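Local coordinates for VompD (Bartonella quintana, PDB 4LGO), which is a trimeric autotransporter adhesin of the outer membrane that probably mediates cell adhesion, here represented by an N-terminal domain, at residues Val43-Glu46 and Asp51-Asn54; Arg74-Ile79 and Val85-Phe90; Gly95-Met98 and Ile103-Gly106; Val113-Arg118 and Val125-Glu130. One frame throughout, in Å; residues are numbered along the deposited sequence.

Interaction 1. Residues Val43-Glu46 and Asp51-Asn54; sequences VKAE and DSKN
Ser-52 takes the backbone N-H groups of Ala-45 and Glu-46, one with its carbonyl oxygen and one with its side chain. Its CB lies 3.9 Å from Glu-46 CB, and from there OG turns to a position between the backbone N and the carbonyl carbon (chi1 73°), which turns it toward the backbone N of Glu-46. OG accepts a hydrogen bond from Glu-46 N at 3.0 Å, nearly straight at 162°, and also touches Lys-44 CB at 3.6 Å. The same hydroxyl is hydrogen-bonded to Asn-49 O, inside the connection that joins the two segments. A few atoms back, Ser-52 O takes the N-H of Ala-45 at 2.8 Å, with the donor standing well above the carbonyl plane. These bonds close the base of the loop between strands 37-42 and 55-59. At the other end Lys-53 CA approaches Val-43 O at 3.3 Å in a CA-H...O contact, and water 1 joins that oxygen to Asn-54 N. Lys-44 and Lys-53 run side by side in the same direction, CG against CG at 3.9 Å. Asn-54 ND2 bonds to Arg-74 O and to Asp-68 OD1 of the second subunit.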
loop_
_atom_site.group_PDB
_atom_site.type_symbol
_atom_site.label_atom_id
_atom_site.label_comp_id
_atom_site.label_asym_id
_atom_site.label_seq_id
_atom_site.Cartn_x
_atom_site.Cartn_y
_atom_site.Cartn_z
ATOM N N VAL A 43 -11.891 8.838 10.952
ATOM C CA VAL A 43 -10.847 9.634 11.560
ATOM C C VAL A 43 -9.930 10.222 10.493
ATOM O O VAL A 43 -9.534 9.538 9.562
ATOM C CB VAL A 43 -10.014 8.759 12.526
ATOM C CG1 VAL A 43 -8.833 9.535 13.131
ATOM C CG2 VAL A 43 -10.910 8.193 13.614
ATOM N N LYS A 44 -9.573 11.487 10.630
ATOM C CA LYS A 44 -8.616 12.080 9.718
ATOM C C LYS A 44 -7.188 11.596 9.978
ATOM O O LYS A 44 -6.725 11.631 11.113
ATOM C CB LYS A 44 -8.635 13.581 9.859
ATOM C CG LYS A 44 -9.876 14.183 9.231
ATOM C CD LYS A 44 -9.875 15.694 9.373
ATOM C CE LYS A 44 -10.254 16.122 10.768
ATOM N NZ LYS A 44 -11.682 15.832 11.016
ATOM N N ALA A 45 -6.490 11.183 8.917
ATOM C CA ALA A 45 -5.090 10.736 9.039
ATOM C C ALA A 45 -4.194 11.961 9.234
ATOM O O ALA A 45 -3.172 11.873 9.898
ATOM C CB ALA A 45 -4.653 9.951 7.803
ATOM N N GLU A 46 -4.577 13.078 8.629
ATOM C CA GLU A 46 -3.815 14.322 8.708
ATOM C C GLU A 46 -4.679 15.387 9.385
ATOM O O GLU A 46 -5.692 15.799 8.822
ATOM C CB GLU A 46 -3.464 14.793 7.308
ATOM C CG GLU A 46 -2.220 14.186 6.717
ATOM C CD GLU A 46 -1.649 15.081 5.632
ATOM O OE1 GLU A 46 -2.420 15.522 4.748
ATOM O OE2 GLU A 46 -0.430 15.361 5.671
ATOM N N ASP A 51 -9.967 15.791 3.718
ATOM C CA ASP A 51 -9.950 14.751 2.701
ATOM C C ASP A 51 -9.029 13.562 3.062
ATOM O O ASP A 51 -8.755 12.730 2.211
ATOM C CB ASP A 51 -9.508 15.335 1.361
ATOM C CG ASP A 51 -10.441 16.433 0.860
ATOM O OD1 ASP A 51 -11.575 16.563 1.388
ATOM O OD2 ASP A 51 -10.025 17.169 -0.056
ATOM N N SER A 52 -8.566 13.484 4.307
ATOM C CA SER A 52 -7.627 12.441 4.703
ATOM C C SER A 52 -8.220 11.321 5.591
ATOM O O SER A 52 -7.473 10.660 6.305
ATOM C CB SER A 52 -6.438 13.071 5.420
ATOM O OG SER A 52 -6.814 13.508 6.720
ATOM N N LYS A 53 -9.528 11.070 5.533
ATOM C CA LYS A 53 -10.122 9.970 6.329
ATOM C C LYS A 53 -9.919 8.662 5.566
ATOM O O LYS A 53 -10.503 8.472 4.496
ATOM C CB LYS A 53 -11.631 10.227 6.569
ATOM C CG LYS A 53 -11.895 11.546 7.267
ATOM C CD LYS A 53 -13.389 11.872 7.381
ATOM C CE LYS A 53 -13.561 13.342 7.734
ATOM N NZ LYS A 53 -14.992 13.650 7.999
ATOM N N ASN A 54 -9.061 7.787 6.094
ATOM C CA ASN A 54 -8.721 6.556 5.436
ATOM C C ASN A 54 -9.912 5.653 5.196
ATOM O O ASN A 54 -9.966 5.018 4.148
ATOM C CB ASN A 54 -7.688 5.757 6.242
ATOM C CG ASN A 54 -6.287 6.282 6.111
ATOM O OD1 ASN A 54 -5.920 6.865 5.107
ATOM N ND2 ASN A 54 -5.483 6.093 7.164
HETATM O O HOH W 1 -7.518 8.115 8.481
#

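Interaction 2. Residues Arg74-Ile79 and Val85-Phe90; sequences RVKRVI and VSEVGF
Val-78 and Val-85 exchange two backbone hydrogen bonds, each of 2.9 Å: Val-78 N gives to Val-85 O, and Val-85 N gives to Val-78 O, the latter donor lying in the carbonyl plane. Two CA-H...O contacts continue the pairing, from Arg-77 CA to Val-85 O at 3.1 Å and from Ser-86 CA to Lys-76 O. The apolar part is small, the two valines meeting CB to CB at 4.0 Å. This is the hairpin of strands 77-80 and 83-86, the first of a five-stranded antiparallel meander consistent with the GIN domain of trimeric autotransporter adhesin heads; Arg-77 to Ile-79 pair with a parallel strand of the second subunit, continuing the sheet. A type I turn from Ser-86 to Gly-89 leads to the third strand; Ser-86 OG accepts from Val-88 N to make an ST turn, and Gly-89 takes backbone angles at which a CB would press on the carbonyl oxygen of Val-88. Among the polar side chains, Arg-77 bends at chi2 (-95°) and brings CD to 3.6 Å from Ser-86 CB. Its NH1 meets Val-85 O, at the guanidinium edge, in a weak bond, while NH2 holds Asn-84 OD1. Water 3 links Lys-76 NZ to Glu-87 OE2, which are beyond salt-bridge distance; water 2 separately joins Lys-76 O to Glu-87 N and OE1. Glu-87 OE2 also lies 3.4 Å from Lys-76 CD.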
loop_
_atom_site.group_PDB
_atom_site.type_symbol
_atom_site.label_atom_id
_atom_site.label_comp_id
_atom_site.label_asym_id
_atom_site.label_seq_id
_atom_site.Cartn_x
_atom_site.Cartn_y
_atom_site.Cartn_z
ATOM N N ARG A 74 -3.307 6.714 3.906
ATOM C CA ARG A 74 -2.112 7.186 4.595
ATOM C C ARG A 74 -1.840 6.242 5.765
ATOM O O ARG A 74 -2.640 6.134 6.720
ATOM C CB ARG A 74 -2.308 8.667 5.044
ATOM C CG ARG A 74 -2.267 9.676 3.909
ATOM C CD ARG A 74 -2.810 11.037 4.358
ATOM N NE ARG A 74 -2.737 12.049 3.293
ATOM C CZ ARG A 74 -3.680 12.285 2.377
ATOM N NH1 ARG A 74 -4.819 11.625 2.375
ATOM N NH2 ARG A 74 -3.484 13.252 1.466
ATOM N N VAL A 75 -0.710 5.549 5.684
ATOM C CA VAL A 75 -0.330 4.556 6.684
ATOM C C VAL A 75 1.158 4.723 6.985
ATOM O O VAL A 75 1.843 5.560 6.386
ATOM C CB VAL A 75 -0.623 3.098 6.188
ATOM C CG1 VAL A 75 -2.122 2.917 5.888
ATOM C CG2 VAL A 75 0.223 2.740 4.978
ATOM N N LYS A 76 1.685 3.924 7.924
ATOM C CA LYS A 76 3.129 3.929 8.105
ATOM C C LYS A 76 3.771 2.710 7.472
ATOM O O LYS A 76 4.926 2.788 7.062
ATOM C CB LYS A 76 3.455 3.990 9.579
ATOM C CG LYS A 76 2.830 5.244 10.224
ATOM C CD LYS A 76 3.815 6.103 10.861
ATOM C CE LYS A 76 3.178 7.326 11.524
ATOM N NZ LYS A 76 3.903 7.555 12.798
ATOM N N ARG A 77 3.027 1.596 7.391
ATOM C CA ARG A 77 3.594 0.363 6.830
ATOM C C ARG A 77 2.531 -0.442 6.098
ATOM O O ARG A 77 1.406 -0.540 6.572
ATOM C CB ARG A 77 4.122 -0.546 7.930
ATOM C CG ARG A 77 5.216 0.004 8.835
ATOM C CD ARG A 77 6.593 -0.395 8.344
ATOM N NE ARG A 77 6.874 -1.800 8.634
ATOM C CZ ARG A 77 6.792 -2.804 7.763
ATOM N NH1 ARG A 77 6.456 -2.613 6.484
ATOM N NH2 ARG A 77 7.076 -4.032 8.166
ATOM N N VAL A 78 2.899 -0.988 4.953
ATOM C CA VAL A 78 2.117 -2.060 4.306
ATOM C C VAL A 78 2.978 -3.311 4.268
ATOM O O VAL A 78 4.121 -3.251 3.840
ATOM C CB VAL A 78 1.657 -1.709 2.854
ATOM C CG1 VAL A 78 0.827 -2.890 2.295
ATOM C CG2 VAL A 78 0.915 -0.386 2.828
ATOM N N ILE A 79 2.449 -4.445 4.743
ATOM C CA ILE A 79 3.151 -5.714 4.710
ATOM C C ILE A 79 2.369 -6.655 3.796
ATOM O O ILE A 79 1.214 -6.928 4.040
ATOM C CB ILE A 79 3.276 -6.354 6.113
ATOM C CG1 ILE A 79 3.940 -5.396 7.111
ATOM C CG2 ILE A 79 4.046 -7.671 6.033
ATOM C CD1 ILE A 79 3.922 -5.887 8.541
ATOM N N VAL A 85 6.211 -1.846 2.381
ATOM C CA VAL A 85 6.231 -0.402 2.154
ATOM C C VAL A 85 6.326 0.295 3.508
ATOM O O VAL A 85 5.608 -0.046 4.447
ATOM C CB VAL A 85 4.963 0.067 1.423
ATOM C CG1 VAL A 85 5.004 1.570 1.226
ATOM C CG2 VAL A 85 4.805 -0.603 0.071
ATOM N N SER A 86 7.179 1.314 3.609
ATOM C CA SER A 86 7.330 2.042 4.869
ATOM C C SER A 86 7.822 3.426 4.555
ATOM O O SER A 86 8.082 3.715 3.397
ATOM C CB SER A 86 8.344 1.352 5.764
ATOM O OG SER A 86 9.660 1.576 5.346
ATOM N N GLU A 87 7.997 4.253 5.595
ATOM C CA GLU A 87 8.505 5.598 5.437
ATOM C C GLU A 87 9.890 5.639 4.826
ATOM O O GLU A 87 10.303 6.694 4.408
ATOM C CB GLU A 87 8.495 6.329 6.805
ATOM C CG GLU A 87 7.050 6.557 7.284
ATOM C CD GLU A 87 6.890 6.833 8.792
ATOM O OE1 GLU A 87 7.413 6.061 9.624
ATOM O OE2 GLU A 87 6.160 7.780 9.132
ATOM N N VAL A 88 10.618 4.514 4.859
ATOM C CA VAL A 88 11.962 4.405 4.247
ATOM C C VAL A 88 11.912 3.984 2.775
ATOM O O VAL A 88 12.907 4.147 2.069
ATOM C CB VAL A 88 12.969 3.526 5.062
ATOM C CG1 VAL A 88 12.964 3.898 6.536
ATOM C CG2 VAL A 88 12.711 2.048 4.921
ATOM N N GLY A 89 10.757 3.491 2.298
ATOM C CA GLY A 89 10.647 3.095 0.914
ATOM C C GLY A 89 10.131 1.671 0.766
ATOM O O GLY A 89 9.210 1.248 1.464
ATOM N N PHE A 90 10.727 0.949 -0.173
ATOM C CA PHE A 90 10.223 -0.310 -0.685
ATOM C C PHE A 90 11.263 -1.406 -0.482
ATOM O O PHE A 90 12.365 -1.326 -1.030
ATOM C CB PHE A 90 9.897 -0.123 -2.181
ATOM C CG PHE A 90 9.008 1.067 -2.436
ATOM C CD1 PHE A 90 7.626 0.990 -2.207
ATOM C CD2 PHE A 90 9.547 2.287 -2.815
ATOM C CE1 PHE A 90 6.845 2.104 -2.383
ATOM C CE2 PHE A 90 8.760 3.407 -3.005
ATOM C CZ PHE A 90 7.398 3.312 -2.788
HETATM O O HOH W 2 7.392 3.336 8.490
HETATM O O HOH W 3 6.400 8.378 11.785
#

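Interaction 3. Residues Gly95-Met98 and Ile103-Gly106; sequences GPNM and INAG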
loop_
_atom_site.group_PDB
_atom_site.type_symbol
_atom_site.label_atom_id
_atom_site.label_comp_id
_atom_site.label_asym_id
_atom_site.label_seq_id
_atom_site.Cartn_x
_atom_site.Cartn_y
_atom_site.Cartn_z
ATOM N N GLY A 95 15.942 -9.548 0.068
ATOM C CA GLY A 95 16.061 -9.265 -1.348
ATOM C C GLY A 95 16.503 -7.835 -1.605
ATOM O O GLY A 95 17.058 -7.180 -0.705
ATOM N N PRO A 96 16.229 -7.326 -2.813
ATOM C CA PRO A 96 16.574 -5.943 -3.144
ATOM C C PRO A 96 15.711 -4.930 -2.390
ATOM O O PRO A 96 14.667 -5.285 -1.807
ATOM C CB PRO A 96 16.282 -5.839 -4.645
ATOM C CG PRO A 96 15.904 -7.217 -5.085
ATOM C CD PRO A 96 15.509 -7.989 -3.911
ATOM N N ASN A 97 16.157 -3.677 -2.387
ATOM C CA ASN A 97 15.342 -2.596 -1.873
ATOM C C ASN A 97 15.522 -1.311 -2.657
ATOM O O ASN A 97 16.496 -1.156 -3.374
ATOM C CB ASN A 97 15.566 -2.407 -0.365
ATOM C CG ASN A 97 16.915 -1.838 -0.026
ATOM O OD1 ASN A 97 17.261 -0.732 -0.437
ATOM N ND2 ASN A 97 17.682 -2.575 0.793
ATOM N N MET A 98 14.535 -0.428 -2.538
ATOM C CA MET A 98 14.615 0.908 -3.077
ATOM C C MET A 98 14.160 1.806 -1.944
ATOM O O MET A 98 12.965 1.897 -1.678
ATOM C CB MET A 98 13.710 1.086 -4.309
ATOM C CG MET A 98 13.784 2.511 -4.819
ATOM S SD MET A 98 12.821 2.758 -6.323
ATOM C CE MET A 98 11.201 2.625 -5.654
ATOM N N ILE A 103 19.042 2.552 -3.898
ATOM C CA ILE A 103 18.716 1.219 -4.362
ATOM C C ILE A 103 19.809 0.218 -4.003
ATOM O O ILE A 103 21.008 0.492 -4.224
ATOM C CB ILE A 103 18.512 1.248 -5.904
ATOM C CG1 ILE A 103 17.371 2.199 -6.246
ATOM C CG2 ILE A 103 18.314 -0.175 -6.438
ATOM C CD1 ILE A 103 17.240 2.478 -7.741
ATOM N N ASN A 104 19.393 -0.941 -3.493
ATOM C CA ASN A 104 20.233 -2.103 -3.218
ATOM C C ASN A 104 19.700 -3.222 -4.079
ATOM O O ASN A 104 18.562 -3.660 -3.917
ATOM C CB ASN A 104 20.159 -2.471 -1.738
ATOM C CG ASN A 104 21.099 -3.583 -1.337
ATOM O OD1 ASN A 104 21.461 -4.456 -2.139
ATOM N ND2 ASN A 104 21.494 -3.580 -0.051
ATOM N N ALA A 105 20.525 -3.685 -5.021
ATOM C CA ALA A 105 20.105 -4.657 -5.998
ATOM C C ALA A 105 20.116 -6.094 -5.431
ATOM O O ALA A 105 19.763 -7.040 -6.118
ATOM C CB ALA A 105 20.945 -4.507 -7.270
ATOM N N GLY A 106 20.527 -6.257 -4.169
ATOM C CA GLY A 106 20.372 -7.525 -3.459
ATOM C C GLY A 106 21.348 -8.623 -3.818
ATOM O O GLY A 106 21.036 -9.798 -3.627
#
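Residues Gly-95 to Met-98 and Ile-103 to Gly-106 run antiparallel, 175° apart, with Asn-97 and Asn-104 as a hydrogen-bonded pair and Met-98 and Ile-103 as the next, non-hydrogen-bonded one. Asn-97 N donates to Asn-104 O and Asn-104 N to Asn-97 O, both at 2.9 Å. On the face carrying the asparagines, the side chain of Asn-97 lies across that of Asn-104, with the amide planes 75° apart. With CG placed between its own backbone N and carbonyl carbon (chi1 70°), Asn-97 rests its amide against the neighbour's methylene, ND2 3.5 Å from Asn-104 CB. The amide of Asn-104 is directed along its own strand, where OD1 accepts from Gly-106 N at 2.9 Å in an Asx turn. That bond helps to fix the bend at Gly-106, which has a positive phi. Pro-96 sits beside this bend, its CB 3.2 Å from Asn-104 O. On the other face Met-98 and Ile-103 lie side by side, Met-98 CG 3.9 Å from Ile-103 CG1. Both face the neighbouring subunits, probably near the trimer axis: Met-98 packs on Met-98 of the second subunit and Ile-103 on Ile-103 of the second and third. The hairpin of strands 97-99 and 102-106 ends the five-stranded meander: strand 89-92 pairs with 97-99, while Asn-104 pairs with a parallel strand of the third subunit.

Interaction 4. Residues Val113-Arg118 and Val125-Glu130; sequences VANGIR and VSQLNE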
loop_
_atom_site.group_PDB
_atom_site.type_symbol
_atom_site.label_atom_id
_atom_site.label_comp_id
_atom_site.label_asym_id
_atom_site.label_seq_id
_atom_site.Cartn_x
_atom_site.Cartn_y
_atom_site.Cartn_z
ATOM N N VAL A 113 18.049 -3.085 -18.777
ATOM C CA VAL A 113 18.551 -1.718 -18.748
ATOM C C VAL A 113 18.828 -1.204 -20.140
ATOM O O VAL A 113 19.712 -1.735 -20.865
ATOM C CB VAL A 113 19.856 -1.607 -17.919
ATOM C CG1 VAL A 113 20.321 -0.154 -17.869
ATOM C CG2 VAL A 113 19.654 -2.152 -16.509
ATOM N N ALA A 114 18.107 -0.154 -20.538
ATOM C CA ALA A 114 18.372 0.474 -21.820
ATOM C C ALA A 114 19.694 1.247 -21.757
ATOM O O ALA A 114 20.136 1.652 -20.679
ATOM C CB ALA A 114 17.222 1.403 -22.221
ATOM N N ASN A 115 20.324 1.438 -22.916
ATOM C CA ASN A 115 21.586 2.156 -22.984
ATOM C C ASN A 115 21.517 3.487 -22.270
ATOM O O ASN A 115 20.611 4.281 -22.543
ATOM C CB ASN A 115 22.003 2.421 -24.421
ATOM C CG ASN A 115 22.563 1.192 -25.125
ATOM O OD1 ASN A 115 22.391 0.049 -24.701
ATOM N ND2 ASN A 115 23.229 1.440 -26.249
ATOM N N GLY A 116 22.465 3.725 -21.363
ATOM C CA GLY A 116 22.591 5.028 -20.710
ATOM C C GLY A 116 23.052 6.079 -21.697
ATOM O O GLY A 116 23.829 5.762 -22.622
ATOM N N ILE A 117 22.553 7.310 -21.550
ATOM C CA ILE A 117 22.879 8.429 -22.431
ATOM C C ILE A 117 23.491 9.608 -21.674
ATOM O O ILE A 117 24.553 10.094 -22.041
ATOM C CB ILE A 117 21.616 8.939 -23.166
ATOM C CG1 ILE A 117 21.055 7.860 -24.079
ATOM C CG2 ILE A 117 21.887 10.209 -23.998
ATOM C CD1 ILE A 117 19.691 8.232 -24.609
ATOM N N ARG A 118 22.792 10.085 -20.646
ATOM C CA ARG A 118 23.270 11.198 -19.815
ATOM C C ARG A 118 24.376 10.704 -18.875
ATOM O O ARG A 118 24.500 9.487 -18.599
ATOM C CB ARG A 118 22.135 11.788 -18.973
ATOM C CG ARG A 118 20.992 12.453 -19.744
ATOM C CD ARG A 118 19.751 12.555 -18.865
ATOM N NE ARG A 118 19.242 11.206 -18.570
ATOM C CZ ARG A 118 18.015 10.752 -18.811
ATOM N NH1 ARG A 118 17.069 11.525 -19.331
ATOM N NH2 ARG A 118 17.730 9.496 -18.499
ATOM N N VAL A 125 26.021 -3.858 -20.209
ATOM C CA VAL A 125 27.076 -4.689 -20.732
ATOM C C VAL A 125 27.344 -4.370 -22.191
ATOM O O VAL A 125 28.506 -4.349 -22.596
ATOM C CB VAL A 125 26.744 -6.173 -20.551
ATOM C CG1 VAL A 125 27.704 -7.063 -21.340
ATOM C CG2 VAL A 125 26.748 -6.525 -19.054
ATOM N N SER A 126 26.297 -4.110 -22.975
ATOM C CA SER A 126 26.530 -3.763 -24.408
ATOM C C SER A 126 27.436 -2.535 -24.560
ATOM O O SER A 126 28.275 -2.457 -25.461
ATOM C CB SER A 126 25.216 -3.555 -25.176
ATOM O OG SER A 126 24.681 -2.248 -25.022
ATOM N N GLN A 127 27.291 -1.590 -23.637
ATOM C CA GLN A 127 28.077 -0.391 -23.663
ATOM C C GLN A 127 29.506 -0.672 -23.218
ATOM O O GLN A 127 30.428 -0.092 -23.779
ATOM C CB GLN A 127 27.396 0.698 -22.802
ATOM C CG GLN A 127 26.094 1.168 -23.423
ATOM C CD GLN A 127 25.394 2.221 -22.592
ATOM O OE1 GLN A 127 24.871 1.930 -21.511
ATOM N NE2 GLN A 127 25.334 3.434 -23.126
ATOM N N LEU A 128 29.682 -1.536 -22.210
ATOM C CA LEU A 128 31.017 -1.972 -21.762
ATOM C C LEU A 128 31.720 -2.695 -22.906
ATOM O O LEU A 128 32.885 -2.424 -23.183
ATOM C CB LEU A 128 30.939 -2.846 -20.509
ATOM C CG LEU A 128 32.254 -3.400 -19.960
ATOM C CD1 LEU A 128 33.211 -2.267 -19.628
ATOM C CD2 LEU A 128 32.041 -4.310 -18.764
ATOM N N ASN A 129 30.978 -3.541 -23.629
ATOM C CA ASN A 129 31.515 -4.203 -24.828
ATOM C C ASN A 129 31.869 -3.218 -25.962
ATOM O O ASN A 129 32.888 -3.420 -26.649
ATOM C CB ASN A 129 30.566 -5.298 -25.349
ATOM C CG ASN A 129 30.465 -6.481 -24.401
ATOM O OD1 ASN A 129 31.333 -6.691 -23.548
ATOM N ND2 ASN A 129 29.419 -7.282 -24.566
ATOM N N GLU A 130 31.064 -2.170 -26.159
ATOM C CA GLU A 130 31.421 -1.116 -27.130
ATOM C C GLU A 130 32.764 -0.492 -26.785
ATOM O O GLU A 130 33.576 -0.280 -27.650
ATOM C CB GLU A 130 30.410 0.034 -27.156
ATOM C CG GLU A 130 29.125 -0.174 -27.907
ATOM C CD GLU A 130 28.343 1.147 -27.994
ATOM O OE1 GLU A 130 28.640 1.947 -28.913
ATOM O OE2 GLU A 130 27.469 1.405 -27.132
HETATM O O HOH W 4 25.283 -0.402 -27.341
#
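Gln-127 NE2 donates to Gly-116 O at 2.8 Å, on a lone pair of the carbonyl oxygen and close to the glutamine's own amide plane. The other end of the same amide, OE1, accepts from Gly-116 N at 3.0 Å, so one primary amide satisfies both backbone polar groups of a single residue. The second bond is the less well directed of the two, meeting OE1 at a C=O...N angle of only 104°. Two bonds to one residue hold the Gln-127 amide against rotation. The glutamine reaches across because its chain runs extended beyond CG (chi2 179°). Over it lies the side chain of Asn-115, whose amide is stacked nearly parallel to that of Gln-127 with the planes 10° apart; Asn-115 CG is 3.9 Å from Gln-127 CD. Water 4 joins three side chains, accepting from Asn-115 ND2 and donating to Ser-126 OG and Glu-130 OE2, the last at 2.8 Å. Asn-115 OD1 is bonded to Asn-124 ND2, while Asn-124 OD1 bonds to Ser-126 OG and to Gln-127 N at the start of the helix. Nearby, Leu-128 packs on Leu-128 of the third subunit. The loop after strand 108-113 is thus tied to the first turn of helix 125-134, consistent with the neck of YadA-type adhesins, where the beta head passes into the coiled-coil stalk.

The four contacts follow one another along the chain without overlap and mark out the long axis of an elongated subunit. Interactions 1 and 2 have centres 17 Å apart and touch through Arg-74, which packs on the loop of interaction 1. Interactions 2 and 3, 16 Å apart, belong to one five-stranded sheet and meet where strands 89-92 and 97-99 pair. Interaction 4 is separate, its nearest atoms about 10 Å from interaction 3, and lies where the helix begins; its centre is 46 Å from that of interaction 1. Since all four touch the second subunit, local folding and trimer assembly are probably coupled along the length of the domain.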